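Local coordinates for mucus binding protein (PDB 3I57), which probably mediates attachment of the bacterium to mucus and, through the type 2 repeat described here, binds immunoglobulins, at residues T97-Y102 against G174-V179; K50-A55 against F68-F73; T119-G124 against K137-S142. All coordinates share one frame; numbering follows the deposited sequence.

Interaction 1: T97-Y102 against G174-V179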
loop_
_atom_site.group_PDB
_atom_site.type_symbol
_atom_site.label_atom_id
_atom_site.label_comp_id
_atom_site.label_asym_id
_atom_site.label_seq_id
_atom_site.Cartn_x
_atom_site.Cartn_y
_atom_site.Cartn_z
ATOM N N THR A 97 12.761 15.106 10.293
ATOM C CA THR A 97 13.966 15.837 10.646
ATOM C C THR A 97 13.699 16.809 11.793
ATOM O O THR A 97 12.729 17.578 11.771
ATOM C CB THR A 97 14.504 16.641 9.429
ATOM O OG1 THR A 97 14.855 15.740 8.385
ATOM C CG2 THR A 97 15.739 17.473 9.800
ATOM N N GLU A 98 14.559 16.759 12.808
ATOM C CA GLU A 98 14.487 17.721 13.891
ATOM C C GLU A 98 15.477 18.843 13.551
ATOM O O GLU A 98 16.595 18.558 13.132
ATOM C CB GLU A 98 14.867 17.055 15.215
ATOM C CG GLU A 98 15.305 18.087 16.257
ATOM C CD GLU A 98 15.768 17.437 17.553
ATOM O OE1 GLU A 98 16.640 16.547 17.458
ATOM O OE2 GLU A 98 15.268 17.850 18.635
ATOM N N THR A 99 15.065 20.108 13.709
ATOM C CA THR A 99 15.943 21.252 13.420
ATOM C C THR A 99 16.038 22.114 14.662
ATOM O O THR A 99 15.006 22.520 15.218
ATOM C CB THR A 99 15.365 22.136 12.294
ATOM O OG1 THR A 99 15.227 21.342 11.123
ATOM C CG2 THR A 99 16.304 23.297 11.973
ATOM N N VAL A 100 17.268 22.381 15.087
ATOM C CA VAL A 100 17.523 23.270 16.209
ATOM C C VAL A 100 18.275 24.503 15.741
ATOM O O VAL A 100 19.366 24.405 15.159
ATOM C CB VAL A 100 18.340 22.587 17.293
ATOM C CG1 VAL A 100 18.560 23.568 18.488
ATOM C CG2 VAL A 100 17.664 21.268 17.732
ATOM N N HIS A 101 17.656 25.650 15.970
ATOM C CA HIS A 101 18.254 26.939 15.702
ATOM C C HIS A 101 18.979 27.437 16.949
ATOM O O HIS A 101 18.618 27.087 18.086
ATOM C CB HIS A 101 17.168 27.969 15.330
ATOM C CG HIS A 101 16.339 27.596 14.144
ATOM N ND1 HIS A 101 16.884 27.286 12.915
ATOM C CD2 HIS A 101 14.994 27.533 13.988
ATOM C CE1 HIS A 101 15.909 27.046 12.052
ATOM N NE2 HIS A 101 14.753 27.167 12.686
ATOM N N TYR A 102 19.975 28.302 16.733
ATOM C CA TYR A 102 20.767 28.864 17.845
ATOM C C TYR A 102 20.819 30.365 17.664
ATOM O O TYR A 102 21.330 30.855 16.649
ATOM C CB TYR A 102 22.190 28.279 17.913
ATOM C CG TYR A 102 22.202 26.780 18.067
ATOM C CD1 TYR A 102 21.833 26.171 19.273
ATOM C CD2 TYR A 102 22.518 25.967 16.977
ATOM C CE1 TYR A 102 21.807 24.786 19.396
ATOM C CE2 TYR A 102 22.488 24.600 17.075
ATOM C CZ TYR A 102 22.148 24.004 18.275
ATOM O OH TYR A 102 22.119 22.622 18.320
ATOM N N GLY A 174 9.260 16.670 11.660
ATOM C CA GLY A 174 9.918 16.664 12.970
ATOM C C GLY A 174 9.866 18.045 13.597
ATOM O O GLY A 174 9.355 18.984 12.987
ATOM N N PRO A 175 10.368 18.189 14.831
ATOM C CA PRO A 175 10.204 19.473 15.526
ATOM C C PRO A 175 11.228 20.482 15.067
ATOM O O PRO A 175 12.332 20.101 14.685
ATOM C CB PRO A 175 10.505 19.116 16.985
ATOM C CG PRO A 175 11.508 17.991 16.886
ATOM C CD PRO A 175 11.025 17.174 15.675
ATOM N N THR A 176 10.901 21.767 15.169
ATOM C CA THR A 176 11.882 22.812 14.903
ATOM C C THR A 176 11.839 23.732 16.108
ATOM O O THR A 176 10.743 24.177 16.502
ATOM C CB THR A 176 11.527 23.602 13.633
ATOM O OG1 THR A 176 11.666 22.745 12.483
ATOM C CG2 THR A 176 12.486 24.772 13.482
ATOM N N LEU A 177 12.987 23.990 16.728
ATOM C CA LEU A 177 12.982 24.704 17.996
ATOM C C LEU A 177 14.203 25.565 18.081
ATOM O O LEU A 177 15.101 25.400 17.293
ATOM C CB LEU A 177 12.921 23.721 19.178
ATOM C CG LEU A 177 14.101 22.774 19.358
ATOM C CD1 LEU A 177 15.082 23.284 20.412
ATOM C CD2 LEU A 177 13.614 21.367 19.757
ATOM N N THR A 178 14.207 26.517 19.006
ATOM C CA THR A 178 15.307 27.453 19.127
ATOM C C THR A 178 15.895 27.418 20.527
ATOM O O THR A 178 15.174 27.514 21.506
ATOM C CB THR A 178 14.836 28.899 18.856
ATOM O OG1 THR A 178 14.268 28.978 17.548
ATOM C CG2 THR A 178 16.045 29.859 18.934
ATOM N N VAL A 179 17.207 27.263 20.583
ATOM C CA VAL A 179 18.016 27.414 21.780
ATOM C C VAL A 179 18.481 28.893 21.780
ATOM O O VAL A 179 18.903 29.398 20.738
ATOM C CB VAL A 179 19.188 26.421 21.712
ATOM C CG1 VAL A 179 20.286 26.744 22.735
ATOM C CG2 VAL A 179 18.666 24.971 21.959
HETATM O O HOH W 1 12.637 20.341 11.407
HETATM O O HOH W 2 10.664 16.808 9.195
#
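The imidazole of H101 has the hydroxyl of T178 at its edge, near the ring plane, while the methyl of T176 approaches obliquely, with CG2 3.4 Å from H101 NE2. With CG beside the backbone N (chi1 -58°), the ring leans back along its strand to T176, and a hydrogen bond from ND1 to D113 in strand 112-127 fixes its rotation. The second flat group, the phenol ring of Y102, lies on the other side of the sheet. V179 runs alongside it, CG1 meeting the ring edge in plane and CB coming within 3.6 Å of Y102 CD1. On this same side, V100 CG1 reaches V179 CG2 at 3.7 Å and also touches L177 CD1, a small apolar row that L148 and V163 extend. Between the two sides runs a parallel ladder: T99 N bonds to P175 O, L177 N to T99 O, H101 N to L177 O and V179 N to H101 O. It joins the first strand of the Muc B2-like domain to its last, the parallel pairing characteristic of the beta-grasp fold, with strand 112-127 bound along the other edge of 93-104. Where the ladder begins, P175 packs its CG 3.8 Å from the CG of E98. Water also bridges the strands here. One molecule is held by T97 O, T99 OG1 and T176 OG1, each at 2.8 Å, with a weaker bond to P175 O; another accepts from T97 N and G174 N, continuing the link between the two segments to the start of both.

Interaction 2: K50-A55 against F68-F73; sequences KDNFPA and FYTVIF
F53 drives the edge of its ring against the face of Y69 in a T-shaped stack, the planes at 86° to each other. With CG of F53 anti to its backbone nitrogen (chi1 -174°), the ring swings over to the tyrosine. P54 adds to the tight end of the contact, its CD lying 3.5 Å from Y69 CD1, the two side chains crossing at about a right angle. Y69 is also held at its hydroxyl, which is hydrogen-bonded to E57 and Q67, and Y32 meets F53 in a further edge-to-face pair. An Asx turn at D51, whose OD1 accepts from F53 N at 2.9 Å, accompanies the bend into this cluster, while D51 OD2 is bonded to T34. Upstream of the turn, strand 46-51 runs antiparallel to strand 67-80: K50 and I72 form a hydrogen-bonded pair, D51 and V71 a non-hydrogen-bonded one, and N52 N continues the link to T70 O at 2.8 Å. In this mucin binding domain, of the ubiquitin-like beta-grasp type, strand 67-80 has strand 46-51 along one edge and strand 2-10, in parallel, along the other; D51 and V71 face helix 35-43, where both touch I38. The opposite face of the sheet is looser and turned to solvent. There the side chains of K50 and I72 come nearest at their CB atoms, 4.4 Å apart, and the end of the lysine leads away. Beside it, T70 OG1 makes a weak hydrogen bond to N52 OD1 at 2.8 Å, one of the acceptors within reach of its proton.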
loop_
_atom_site.group_PDB
_atom_site.type_symbol
_atom_site.label_atom_id
_atom_site.label_comp_id
_atom_site.label_asym_id
_atom_site.label_seq_id
_atom_site.Cartn_x
_atom_site.Cartn_y
_atom_site.Cartn_z
ATOM N N LYS A 50 -14.923 -18.388 -7.002
ATOM C CA LYS A 50 -16.013 -19.281 -7.311
ATOM C C LYS A 50 -16.142 -19.544 -8.808
ATOM O O LYS A 50 -16.399 -18.624 -9.590
ATOM C CB LYS A 50 -17.317 -18.711 -6.779
ATOM C CG LYS A 50 -18.500 -19.589 -7.136
ATOM C CD LYS A 50 -19.404 -19.781 -5.955
ATOM C CE LYS A 50 -18.560 -20.217 -4.790
ATOM N NZ LYS A 50 -19.208 -21.319 -4.085
ATOM N N ASP A 51 -15.966 -20.805 -9.202
ATOM C CA ASP A 51 -16.197 -21.211 -10.595
ATOM C C ASP A 51 -17.589 -21.836 -10.677
ATOM O O ASP A 51 -17.821 -22.931 -10.156
ATOM C CB ASP A 51 -15.114 -22.212 -11.003
ATOM C CG ASP A 51 -15.298 -22.788 -12.418
ATOM O OD1 ASP A 51 -16.323 -22.530 -13.092
ATOM O OD2 ASP A 51 -14.376 -23.528 -12.828
ATOM N N ASN A 52 -18.503 -21.134 -11.338
ATOM C CA ASN A 52 -19.908 -21.545 -11.446
ATOM C C ASN A 52 -20.214 -22.328 -12.715
ATOM O O ASN A 52 -21.366 -22.651 -12.978
ATOM C CB ASN A 52 -20.810 -20.312 -11.389
ATOM C CG ASN A 52 -20.809 -19.657 -10.031
ATOM O OD1 ASN A 52 -20.652 -18.430 -9.912
ATOM N ND2 ASN A 52 -20.965 -20.465 -8.993
ATOM N N PHE A 53 -19.197 -22.649 -13.497
ATOM C CA PHE A 53 -19.391 -23.485 -14.681
ATOM C C PHE A 53 -19.398 -24.955 -14.254
ATOM O O PHE A 53 -18.390 -25.458 -13.782
ATOM C CB PHE A 53 -18.249 -23.285 -15.691
ATOM C CG PHE A 53 -18.474 -24.013 -17.007
ATOM C CD1 PHE A 53 -19.450 -23.579 -17.895
ATOM C CD2 PHE A 53 -17.708 -25.116 -17.356
ATOM C CE1 PHE A 53 -19.660 -24.256 -19.098
ATOM C CE2 PHE A 53 -17.920 -25.801 -18.556
ATOM C CZ PHE A 53 -18.880 -25.379 -19.420
ATOM N N PRO A 54 -20.537 -25.643 -14.402
ATOM C CA PRO A 54 -20.617 -26.976 -13.841
ATOM C C PRO A 54 -19.872 -28.014 -14.675
ATOM O O PRO A 54 -19.987 -28.013 -15.887
ATOM C CB PRO A 54 -22.120 -27.283 -13.869
ATOM C CG PRO A 54 -22.791 -25.991 -14.064
ATOM C CD PRO A 54 -21.840 -25.188 -14.896
ATOM N N ALA A 55 -19.161 -28.921 -14.007
ATOM C CA ALA A 55 -18.496 -30.041 -14.675
ATOM C C ALA A 55 -19.464 -30.795 -15.558
ATOM O O ALA A 55 -20.539 -31.196 -15.105
ATOM C CB ALA A 55 -17.896 -31.002 -13.613
ATOM N N PHE A 68 -25.763 -18.861 -19.002
ATOM C CA PHE A 68 -24.657 -18.035 -18.516
ATOM C C PHE A 68 -23.990 -18.676 -17.319
ATOM O O PHE A 68 -24.685 -19.145 -16.406
ATOM C CB PHE A 68 -25.186 -16.640 -18.110
ATOM C CG PHE A 68 -25.795 -15.865 -19.265
ATOM C CD1 PHE A 68 -25.072 -14.879 -19.908
ATOM C CD2 PHE A 68 -27.088 -16.131 -19.706
ATOM C CE1 PHE A 68 -25.635 -14.137 -20.985
ATOM C CE2 PHE A 68 -27.658 -15.416 -20.781
ATOM C CZ PHE A 68 -26.944 -14.430 -21.417
ATOM N N TYR A 69 -22.655 -18.671 -17.282
ATOM C CA TYR A 69 -21.946 -19.167 -16.108
ATOM C C TYR A 69 -20.826 -18.218 -15.772
ATOM O O TYR A 69 -20.034 -17.871 -16.658
ATOM C CB TYR A 69 -21.338 -20.538 -16.398
ATOM C CG TYR A 69 -22.371 -21.505 -16.856
ATOM C CD1 TYR A 69 -23.234 -22.111 -15.943
ATOM C CD2 TYR A 69 -22.548 -21.772 -18.215
ATOM C CE1 TYR A 69 -24.210 -22.980 -16.364
ATOM C CE2 TYR A 69 -23.516 -22.662 -18.636
ATOM C CZ TYR A 69 -24.343 -23.253 -17.712
ATOM O OH TYR A 69 -25.310 -24.140 -18.137
ATOM N N THR A 70 -20.745 -17.821 -14.509
ATOM C CA THR A 70 -19.677 -16.909 -14.067
ATOM C C THR A 70 -18.479 -17.643 -13.440
ATOM O O THR A 70 -18.604 -18.739 -12.860
ATOM C CB THR A 70 -20.216 -15.847 -13.083
ATOM O OG1 THR A 70 -20.809 -16.501 -11.959
ATOM C CG2 THR A 70 -21.278 -14.946 -13.754
ATOM N N VAL A 71 -17.290 -17.060 -13.624
ATOM C CA VAL A 71 -16.099 -17.527 -12.954
ATOM C C VAL A 71 -15.608 -16.305 -12.201
ATOM O O VAL A 71 -15.225 -15.301 -12.804
ATOM C CB VAL A 71 -14.987 -18.013 -13.953
ATOM C CG1 VAL A 71 -13.767 -18.494 -13.185
ATOM C CG2 VAL A 71 -15.496 -19.178 -14.805
ATOM N N ILE A 72 -15.646 -16.376 -10.884
ATOM C CA ILE A 72 -15.507 -15.162 -10.101
ATOM C C ILE A 72 -14.164 -15.217 -9.392
ATOM O O ILE A 72 -13.811 -16.240 -8.811
ATOM C CB ILE A 72 -16.660 -15.004 -9.059
ATOM C CG1 ILE A 72 -18.013 -14.842 -9.759
ATOM C CG2 ILE A 72 -16.442 -13.754 -8.166
ATOM C CD1 ILE A 72 -19.231 -14.951 -8.823
ATOM N N PHE A 73 -13.426 -14.114 -9.453
ATOM C CA PHE A 73 -12.140 -14.023 -8.781
ATOM C C PHE A 73 -12.113 -12.947 -7.710
ATOM O O PHE A 73 -12.862 -11.974 -7.772
ATOM C CB PHE A 73 -11.056 -13.639 -9.790
ATOM C CG PHE A 73 -10.916 -14.605 -10.922
ATOM C CD1 PHE A 73 -9.965 -15.600 -10.872
ATOM C CD2 PHE A 73 -11.740 -14.520 -12.022
ATOM C CE1 PHE A 73 -9.825 -16.505 -11.933
ATOM C CE2 PHE A 73 -11.621 -15.437 -13.089
ATOM C CZ PHE A 73 -10.666 -16.417 -13.027
#

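Interaction 3: T119-G124 against K137-S142; sequences TFTRNG and KWNEAS
R122 lays its extended side chain over one face of the W138 indole, the guanidinium flat on the ring with planes 4° apart. Its CD sits 3.5 Å above the centroid of the six-membered ring, almost on the ring normal, so methylene and charged group share one aromatic surface. A hydrogen bond from NH2 to K91 O holds the far end of the arginine. At the indole edge, near its plane, T121 O comes 3.4 Å from W138 CE3, and F120 CB touches that same carbon obliquely. With an alanine in place of W138, R122 is likely to lose its stacking surface, leaving a gap beside F120 CB. The contact lies in the Muc B2-like domain, where the loop between strands 133-135 and 142-144 folds back against strand 112-127 without forming a regular ladder. T121 is instead gripped by a mixture of backbone and side-chain groups. N139 N donates to T121 O at 2.7 Å, in a nearly straight bond, while T121 N donates to E140 OE1 at 2.8 Å, on the syn lone pair of the carboxylate. A bend in the glutamate (chi2 82°) turns this group back to the threonine, whose hydroxyl has E140 OE2 at 2.7 Å and N139 OD1 at 3.1 Å as competing acceptors for its one proton. N139 OD1 additionally receives a weak bond from N123 ND2. Further along, a water accepts from N123 N and donates to K137 O, spanning the two segments where R122 CB packs on that carbonyl.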
loop_
_atom_site.group_PDB
_atom_site.type_symbol
_atom_site.label_atom_id
_atom_site.label_comp_id
_atom_site.label_asym_id
_atom_site.label_seq_id
_atom_site.Cartn_x
_atom_site.Cartn_y
_atom_site.Cartn_z
ATOM N N THR A 119 13.441 7.645 11.466
ATOM C CA THR A 119 12.754 6.930 10.394
ATOM C C THR A 119 11.732 5.980 10.971
ATOM O O THR A 119 12.021 5.268 11.943
ATOM C CB THR A 119 13.795 6.132 9.559
ATOM O OG1 THR A 119 14.645 7.074 8.887
ATOM C CG2 THR A 119 13.107 5.239 8.542
ATOM N N PHE A 120 10.513 5.991 10.419
ATOM C CA PHE A 120 9.472 5.050 10.820
ATOM C C PHE A 120 9.240 4.050 9.713
ATOM O O PHE A 120 9.532 4.347 8.555
ATOM C CB PHE A 120 8.142 5.779 11.024
ATOM C CG PHE A 120 8.179 6.738 12.165
ATOM C CD1 PHE A 120 7.751 6.340 13.416
ATOM C CD2 PHE A 120 8.697 8.009 11.991
ATOM C CE1 PHE A 120 7.818 7.218 14.488
ATOM C CE2 PHE A 120 8.736 8.923 13.047
ATOM C CZ PHE A 120 8.315 8.522 14.294
ATOM N N THR A 121 8.747 2.868 10.077
ATOM C CA THR A 121 8.472 1.833 9.085
ATOM C C THR A 121 7.065 1.299 9.272
ATOM O O THR A 121 6.482 1.405 10.348
ATOM C CB THR A 121 9.446 0.618 9.187
ATOM O OG1 THR A 121 9.212 -0.103 10.414
ATOM C CG2 THR A 121 10.863 1.073 9.143
ATOM N N ARG A 122 6.527 0.733 8.207
ATOM C CA ARG A 122 5.200 0.103 8.280
ATOM C C ARG A 122 5.178 -1.050 7.281
ATOM O O ARG A 122 5.739 -0.932 6.173
ATOM C CB ARG A 122 4.087 1.128 8.021
ATOM C CG ARG A 122 4.117 1.799 6.625
ATOM C CD ARG A 122 3.100 2.916 6.519
ATOM N NE ARG A 122 3.213 3.619 5.240
ATOM C CZ ARG A 122 2.358 4.553 4.833
ATOM N NH1 ARG A 122 1.310 4.873 5.587
ATOM N NH2 ARG A 122 2.534 5.149 3.659
ATOM N N ASN A 123 4.594 -2.176 7.693
ATOM C CA ASN A 123 4.394 -3.288 6.781
ATOM C C ASN A 123 3.129 -3.058 6.013
ATOM O O ASN A 123 2.355 -2.193 6.352
ATOM C CB ASN A 123 4.313 -4.613 7.535
ATOM C CG ASN A 123 5.675 -5.069 7.969
ATOM O OD1 ASN A 123 6.213 -6.064 7.467
ATOM N ND2 ASN A 123 6.280 -4.298 8.832
ATOM N N GLY A 124 2.926 -3.839 4.974
ATOM C CA GLY A 124 1.720 -3.685 4.179
ATOM C C GLY A 124 1.307 -5.001 3.540
ATOM O O GLY A 124 1.917 -6.048 3.759
ATOM N N LYS A 137 -0.330 0.070 9.972
ATOM C CA LYS A 137 0.026 1.094 10.946
ATOM C C LYS A 137 1.527 1.270 10.989
ATOM O O LYS A 137 2.277 0.314 10.737
ATOM C CB LYS A 137 -0.403 0.631 12.314
ATOM C CG LYS A 137 -1.884 0.598 12.518
ATOM C CD LYS A 137 -2.170 0.179 13.963
ATOM C CE LYS A 137 -3.628 -0.153 14.168
ATOM N NZ LYS A 137 -3.939 -1.482 13.594
ATOM N N TRP A 138 1.984 2.466 11.340
ATOM C CA TRP A 138 3.420 2.631 11.603
ATOM C C TRP A 138 3.855 1.709 12.734
ATOM O O TRP A 138 3.175 1.606 13.784
ATOM C CB TRP A 138 3.738 4.092 11.940
ATOM C CG TRP A 138 3.517 5.041 10.765
ATOM C CD1 TRP A 138 2.513 5.975 10.629
ATOM C CD2 TRP A 138 4.291 5.107 9.558
ATOM N NE1 TRP A 138 2.642 6.627 9.433
ATOM C CE2 TRP A 138 3.721 6.117 8.754
ATOM C CE3 TRP A 138 5.411 4.408 9.078
ATOM C CZ2 TRP A 138 4.240 6.451 7.493
ATOM C CZ3 TRP A 138 5.917 4.735 7.823
ATOM C CH2 TRP A 138 5.336 5.757 7.054
ATOM N N ASN A 139 4.950 0.998 12.521
ATOM C CA ASN A 139 5.389 -0.021 13.470
ATOM C C ASN A 139 5.883 0.581 14.786
ATOM O O ASN A 139 5.772 -0.050 15.845
ATOM C CB ASN A 139 6.514 -0.863 12.883
ATOM C CG ASN A 139 6.054 -1.759 11.753
ATOM O OD1 ASN A 139 6.731 -1.880 10.714
ATOM N ND2 ASN A 139 4.900 -2.377 11.931
ATOM N N GLU A 140 6.455 1.781 14.720
ATOM C CA GLU A 140 7.014 2.411 15.930
ATOM C C GLU A 140 6.110 3.573 16.352
ATOM O O GLU A 140 5.808 4.436 15.536
ATOM C CB GLU A 140 8.438 2.905 15.660
ATOM C CG GLU A 140 9.373 1.902 14.966
ATOM C CD GLU A 140 9.202 1.856 13.442
ATOM O OE1 GLU A 140 8.435 2.680 12.872
ATOM O OE2 GLU A 140 9.865 1.013 12.815
ATOM N N ALA A 141 5.667 3.613 17.614
ATOM C CA ALA A 141 4.705 4.654 18.004
ATOM C C ALA A 141 5.437 5.981 18.109
ATOM O O ALA A 141 4.858 7.052 17.882
ATOM C CB ALA A 141 4.007 4.317 19.332
ATOM N N SER A 142 6.716 5.899 18.441
ATOM C CA SER A 142 7.568 7.092 18.364
ATOM C C SER A 142 9.036 6.753 18.195
ATOM O O SER A 142 9.462 5.623 18.464
ATOM C CB SER A 142 7.345 7.994 19.575
ATOM O OG SER A 142 7.735 7.343 20.759
HETATM O O HOH W 3 3.042 -2.179 10.157
#

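In the fold
All three contacts reach one long mixed sheet, but in different parts of an elongated chain. Interaction 2 belongs to the mucin binding domain near one end; interactions 1 and 3 belong to the Muc B2-like domain, their centres about 23 Å apart, with interaction 3 nested in the loop that interaction 1 closes. Interactions 1 and 2, with centres about 61 Å apart, are both strand pairings, one parallel and partly buried, the other antiparallel and near the surface. Interaction 3, also a surface contact, joins a loop to strand 112-127, neighbour of both 67-80 and 93-104, and has one backbone-to-backbone bond and otherwise side-chain acceptors and an arginine-indole stack, whereas backbone ladders carry the other two.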